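Local coordinates for protein geranylgeranyl pyrophosphate synthetase (Pyrococcus horikoshii, PDB 1WY0) that probably builds geranylgeranyl diphosphate by head-to-tail condensation of isopentenyl diphosphate with allylic diphosphates, as trans-prenyltransferases do, at residues S146-E151 against W206-G211; A154-F159 against S175-A180. All blocks are in the same frame, centred on the assembly; numbering follows the deposited sequence.

Contact 1 (S146-E151 against W206-G211). With HG (mercury (II) ion), chain B.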
# COMPACT_ATOMS: atom_id res chain seq x y z
N SER A 146 1.67 -5.57 -9.37
CA SER A 146 1.12 -5.11 -8.11
C SER A 146 -0.41 -5.17 -8.19
O SER A 146 -1.06 -5.73 -7.31
CB SER A 146 1.57 -3.68 -7.83
OG SER A 146 0.92 -3.17 -6.68
N ASN A 147 -0.97 -4.58 -9.24
CA ASN A 147 -2.42 -4.58 -9.41
C ASN A 147 -2.98 -6.02 -9.48
O ASN A 147 -3.99 -6.32 -8.84
CB ASN A 147 -2.82 -3.81 -10.69
CG ASN A 147 -2.49 -2.32 -10.62
OD1 ASN A 147 -2.66 -1.67 -9.58
ND2 ASN A 147 -2.03 -1.77 -11.74
N GLU A 148 -2.33 -6.90 -10.23
CA GLU A 148 -2.78 -8.29 -10.34
C GLU A 148 -2.79 -8.98 -8.99
O GLU A 148 -3.68 -9.79 -8.69
CB GLU A 148 -1.87 -9.09 -11.25
CG GLU A 148 -2.08 -8.93 -12.73
CD GLU A 148 -1.11 -9.82 -13.48
OE1 GLU A 148 -1.28 -11.06 -13.37
OE2 GLU A 148 -0.20 -9.29 -14.16
N LEU A 149 -1.77 -8.68 -8.19
CA LEU A 149 -1.61 -9.23 -6.86
C LEU A 149 -2.81 -8.86 -5.99
O LEU A 149 -3.37 -9.73 -5.32
CB LEU A 149 -0.30 -8.69 -6.28
CG LEU A 149 0.15 -9.03 -4.86
CD1 LEU A 149 0.21 -10.54 -4.65
CD2 LEU A 149 1.52 -8.41 -4.63
N CYS A 150 -3.22 -7.59 -6.00
CA CYS A 150 -4.39 -7.16 -5.21
C CYS A 150 -5.65 -7.84 -5.77
O CYS A 150 -6.54 -8.23 -5.03
CB CYS A 150 -4.59 -5.64 -5.29
SG CYS A 150 -3.31 -4.58 -4.53
N GLU A 151 -5.73 -7.95 -7.09
CA GLU A 151 -6.88 -8.57 -7.74
C GLU A 151 -6.97 -10.05 -7.41
O GLU A 151 -8.05 -10.56 -7.15
CB GLU A 151 -6.81 -8.37 -9.25
CG GLU A 151 -7.26 -6.98 -9.69
CD GLU A 151 -6.88 -6.67 -11.11
OE1 GLU A 151 -6.35 -7.59 -11.78
OE2 GLU A 151 -7.10 -5.52 -11.56
N TRP A 206 8.30 -18.36 -18.04
CA TRP A 206 8.93 -19.22 -17.04
C TRP A 206 8.58 -18.79 -15.62
O TRP A 206 8.35 -19.59 -14.73
CB TRP A 206 10.44 -19.16 -17.25
CG TRP A 206 11.14 -19.97 -16.23
CD1 TRP A 206 11.51 -21.33 -16.34
CD2 TRP A 206 11.62 -19.51 -14.94
NE1 TRP A 206 12.19 -21.77 -15.24
CE2 TRP A 206 12.26 -20.61 -14.32
CE3 TRP A 206 11.55 -18.29 -14.27
CZ2 TRP A 206 12.82 -20.46 -13.07
CZ3 TRP A 206 12.11 -18.14 -13.02
CH2 TRP A 206 12.75 -19.24 -12.41
N GLY A 207 8.58 -17.45 -15.40
CA GLY A 207 8.25 -16.94 -14.08
C GLY A 207 6.79 -17.20 -13.73
O GLY A 207 6.43 -17.60 -12.63
N ARG A 208 5.92 -16.92 -14.72
CA ARG A 208 4.49 -17.15 -14.51
C ARG A 208 4.22 -18.60 -14.11
O ARG A 208 3.52 -18.89 -13.15
CB ARG A 208 3.78 -16.83 -15.83
CG ARG A 208 2.27 -16.64 -15.64
CD ARG A 208 1.96 -15.60 -14.56
NE ARG A 208 0.68 -14.94 -14.84
CZ ARG A 208 0.68 -13.60 -14.90
NH1 ARG A 208 1.81 -12.93 -14.72
NH2 ARG A 208 -0.47 -12.95 -15.08
N ASN A 209 4.79 -19.52 -14.91
CA ASN A 209 4.54 -20.94 -14.68
C ASN A 209 5.15 -21.43 -13.36
O ASN A 209 4.59 -22.25 -12.65
CB ASN A 209 5.16 -21.72 -15.85
CG ASN A 209 4.15 -21.82 -16.96
OD1 ASN A 209 3.13 -22.49 -16.85
ND2 ASN A 209 4.46 -21.13 -18.07
N VAL A 210 6.36 -20.98 -13.05
CA VAL A 210 7.02 -21.42 -11.83
C VAL A 210 6.27 -20.88 -10.62
O VAL A 210 6.00 -21.61 -9.67
CB VAL A 210 8.49 -20.95 -11.80
CG1 VAL A 210 9.08 -21.14 -10.41
CG2 VAL A 210 9.30 -21.74 -12.80
N GLY A 211 5.91 -19.60 -10.68
CA GLY A 211 5.18 -18.99 -9.58
C GLY A 211 3.92 -19.76 -9.25
O GLY A 211 3.62 -20.00 -8.07
HG HG B . -2.50 -6.25 -2.56
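E148 and R208 reach toward each other from two helices of the all-alpha isoprenoid synthase fold and meet in a salt bridge, with E148 OE1 2.7 Å from R208 NH2. The backbones stand well apart, E148 CA being 12.2 Å from R208 CA, and helix 167-193 contributes side chains to the space between them, among them A180, which E148 touches. The link between these two segments therefore depends on two long side chains coming from opposite directions. E148 sets out toward R208, its CG anti to the carbonyl carbon (chi1 -80°), and continues extended to the carboxylate. R208 has to change course: its first bond does not aim at the other helix, and the bend at chi2 (53°) brings the guanidinium round to the glutamate.

The two flat groups are not paired in a common plane. Carboxylate and guanidinium are turned 46° apart, OE1 approaches the guanidinium obliquely, and the bridge rests on one oxygen and one nitrogen. E148 OE2 stays 3.8 Å from R208 NH2, and R208 NH1 is 3.9 Å from E148 OE1. The rest of the guanidinium is used elsewhere, NH1 in a salt bridge to E183 and NE in a weak hydrogen bond to S175, both of helix 167-193. An arginine between two glutamates probably balances their charge at this partly exposed place.

Other side chains of 146-151 face the second subunit: S146 and N147 hydrogen-bond S119 of that subunit, and E151 its Y35. C150 also belongs to a mercury site that includes Y81; C150 SG binds the mercury ion at 2.7 Å.

Contact 2 (A154-F159 against S175-A180)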
# COMPACT_ATOMS: atom_id res chain seq x y z
N ALA A 154 -8.08 -10.38 -3.88
CA ALA A 154 -9.49 -10.01 -3.76
C ALA A 154 -10.36 -11.21 -4.13
O ALA A 154 -11.30 -11.56 -3.42
CB ALA A 154 -9.81 -8.84 -4.68
N ARG A 155 -10.06 -11.84 -5.26
CA ARG A 155 -10.83 -13.00 -5.68
C ARG A 155 -10.70 -14.09 -4.64
O ARG A 155 -11.63 -14.86 -4.41
CB ARG A 155 -10.31 -13.53 -7.02
CG ARG A 155 -10.37 -12.55 -8.15
CD ARG A 155 -10.22 -13.28 -9.46
NE ARG A 155 -9.24 -12.65 -10.32
CZ ARG A 155 -9.52 -11.79 -11.29
NH1 ARG A 155 -10.78 -11.45 -11.55
NH2 ARG A 155 -8.54 -11.27 -12.01
N ASP A 156 -9.55 -14.16 -3.98
CA ASP A 156 -9.34 -15.17 -2.96
C ASP A 156 -10.24 -14.90 -1.77
O ASP A 156 -10.72 -15.83 -1.12
CB ASP A 156 -7.86 -15.22 -2.54
CG ASP A 156 -7.50 -16.54 -1.87
OD1 ASP A 156 -8.08 -17.59 -2.25
OD2 ASP A 156 -6.64 -16.55 -0.97
N LEU A 157 -10.48 -13.62 -1.48
CA LEU A 157 -11.36 -13.27 -0.36
C LEU A 157 -12.81 -13.65 -0.71
O LEU A 157 -13.52 -14.18 0.13
CB LEU A 157 -11.30 -11.78 -0.05
CG LEU A 157 -10.07 -11.24 0.66
CD1 LEU A 157 -10.21 -9.74 0.87
CD2 LEU A 157 -9.90 -11.96 1.99
N GLU A 158 -13.23 -13.37 -1.93
CA GLU A 158 -14.60 -13.69 -2.35
C GLU A 158 -14.91 -15.17 -2.18
O GLU A 158 -16.04 -15.54 -1.87
CB GLU A 158 -14.84 -13.26 -3.80
CG GLU A 158 -14.92 -11.74 -4.00
CD GLU A 158 -16.27 -11.14 -3.61
OE1 GLU A 158 -17.17 -11.07 -4.49
OE2 GLU A 158 -16.44 -10.73 -2.44
N PHE A 159 -13.92 -16.03 -2.40
CA PHE A 159 -14.10 -17.47 -2.25
C PHE A 159 -14.73 -17.83 -0.91
O PHE A 159 -15.50 -18.77 -0.77
CB PHE A 159 -12.73 -18.15 -2.35
CG PHE A 159 -12.26 -18.21 -3.78
CD1 PHE A 159 -13.17 -18.03 -4.82
CD2 PHE A 159 -10.94 -18.52 -4.05
CE1 PHE A 159 -12.73 -18.15 -6.14
CE2 PHE A 159 -10.51 -18.64 -5.36
CZ PHE A 159 -11.40 -18.45 -6.41
N SER A 175 -3.09 -17.21 -10.34
CA SER A 175 -2.27 -16.58 -11.37
C SER A 175 -1.83 -15.17 -10.97
O SER A 175 -0.74 -14.71 -11.28
CB SER A 175 -3.09 -16.53 -12.66
OG SER A 175 -2.35 -15.82 -13.66
N GLY A 176 -2.74 -14.46 -10.28
CA GLY A 176 -2.42 -13.09 -9.93
C GLY A 176 -1.80 -13.00 -8.53
O GLY A 176 -0.98 -12.14 -8.24
N LYS A 177 -2.27 -13.89 -7.64
CA LYS A 177 -1.73 -13.88 -6.29
C LYS A 177 -0.21 -14.08 -6.30
O LYS A 177 0.56 -13.25 -5.84
CB LYS A 177 -2.40 -14.98 -5.46
CG LYS A 177 -2.21 -14.77 -3.95
CD LYS A 177 -3.24 -15.52 -3.11
CE LYS A 177 -2.74 -15.82 -1.69
NZ LYS A 177 -3.87 -15.90 -0.77
N THR A 178 0.22 -15.24 -6.83
CA THR A 178 1.64 -15.59 -6.77
C THR A 178 2.33 -15.51 -8.14
O THR A 178 3.48 -15.11 -8.27
CB THR A 178 1.75 -17.01 -6.22
OG1 THR A 178 0.93 -17.88 -6.99
CG2 THR A 178 1.28 -17.05 -4.76
N GLY A 179 1.59 -15.94 -9.18
CA GLY A 179 2.19 -16.01 -10.52
C GLY A 179 2.71 -14.65 -11.00
O GLY A 179 3.80 -14.54 -11.56
N ALA A 180 1.87 -13.62 -10.83
CA ALA A 180 2.21 -12.30 -11.38
C ALA A 180 3.58 -11.81 -10.92
O ALA A 180 4.42 -11.37 -11.71
CB ALA A 180 1.12 -11.31 -10.95
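Segments 154-159 and 175-180 run antiparallel on neighbouring helices, D156 CA and K177 CA lying 8.4 Å apart, and the second helix opens into a wider pi-type turn at 175-179. That turn is marked by the weak bond from A180 N back to S175 O at 2.9 Å.

D156 and K177 both send their side chains across the gap and carry the contact between them. In each, CG lies anti to the backbone N (chi1 -160° and -162°); the lysine then stays extended to its ammonium, and the two side chains meet at a slant. K177 NZ donates to D156 OD2 at 2.9 Å, a hydrogen bond that is also a salt bridge. The ammonium comes from above the carboxylate, 38° out of its plane, and only this one oxygen is engaged: K177 CE passes 4.0 Å from D156 OD2, a distance at which the aliphatic part merely passes by.

A second grip on K177 NZ comes from the side-chain carbonyl of Q153, nearly one turn before D156 on the same helix. Two acceptors from one helix thus fix where the ammonium sits, while T178, next in the chain, turns its hydroxyl back to the carbonyl of I174. D156 and F159 also pack on M173 of helix 167-193.

The widened turn places K177 against Q153 and D156 of the preceding helix, with T178 next to it in the chain, and is consistent with the lysine-threonine element of the active site in trans-prenyltransferases. In relatives such as farnesyl diphosphate synthase the corresponding lysine contacts the diphosphate of the allylic substrate; here Q153 and D156 hold K177 NZ, and would probably position that lysine.

How the contacts relate
From the N terminus, helix 132-159 supplies the first segment of both contacts, 146-151 and then 154-159 about a turn further on. The chain turns back into helix 167-193, where contact 2 closes a short loop with 15 residues between its segments. It then enters helix 197-224, and contact 1 closes a wider loop, with 54 residues between its segments, in which contact 2 is nested. Helix 167-193 joins the two directly, as E148 OE1 lies 3.4 Å from A180 CB. Three successive helices of the isoprenoid synthase fold are thereby tied together, and both contacts reach the second subunit through helix 132-159.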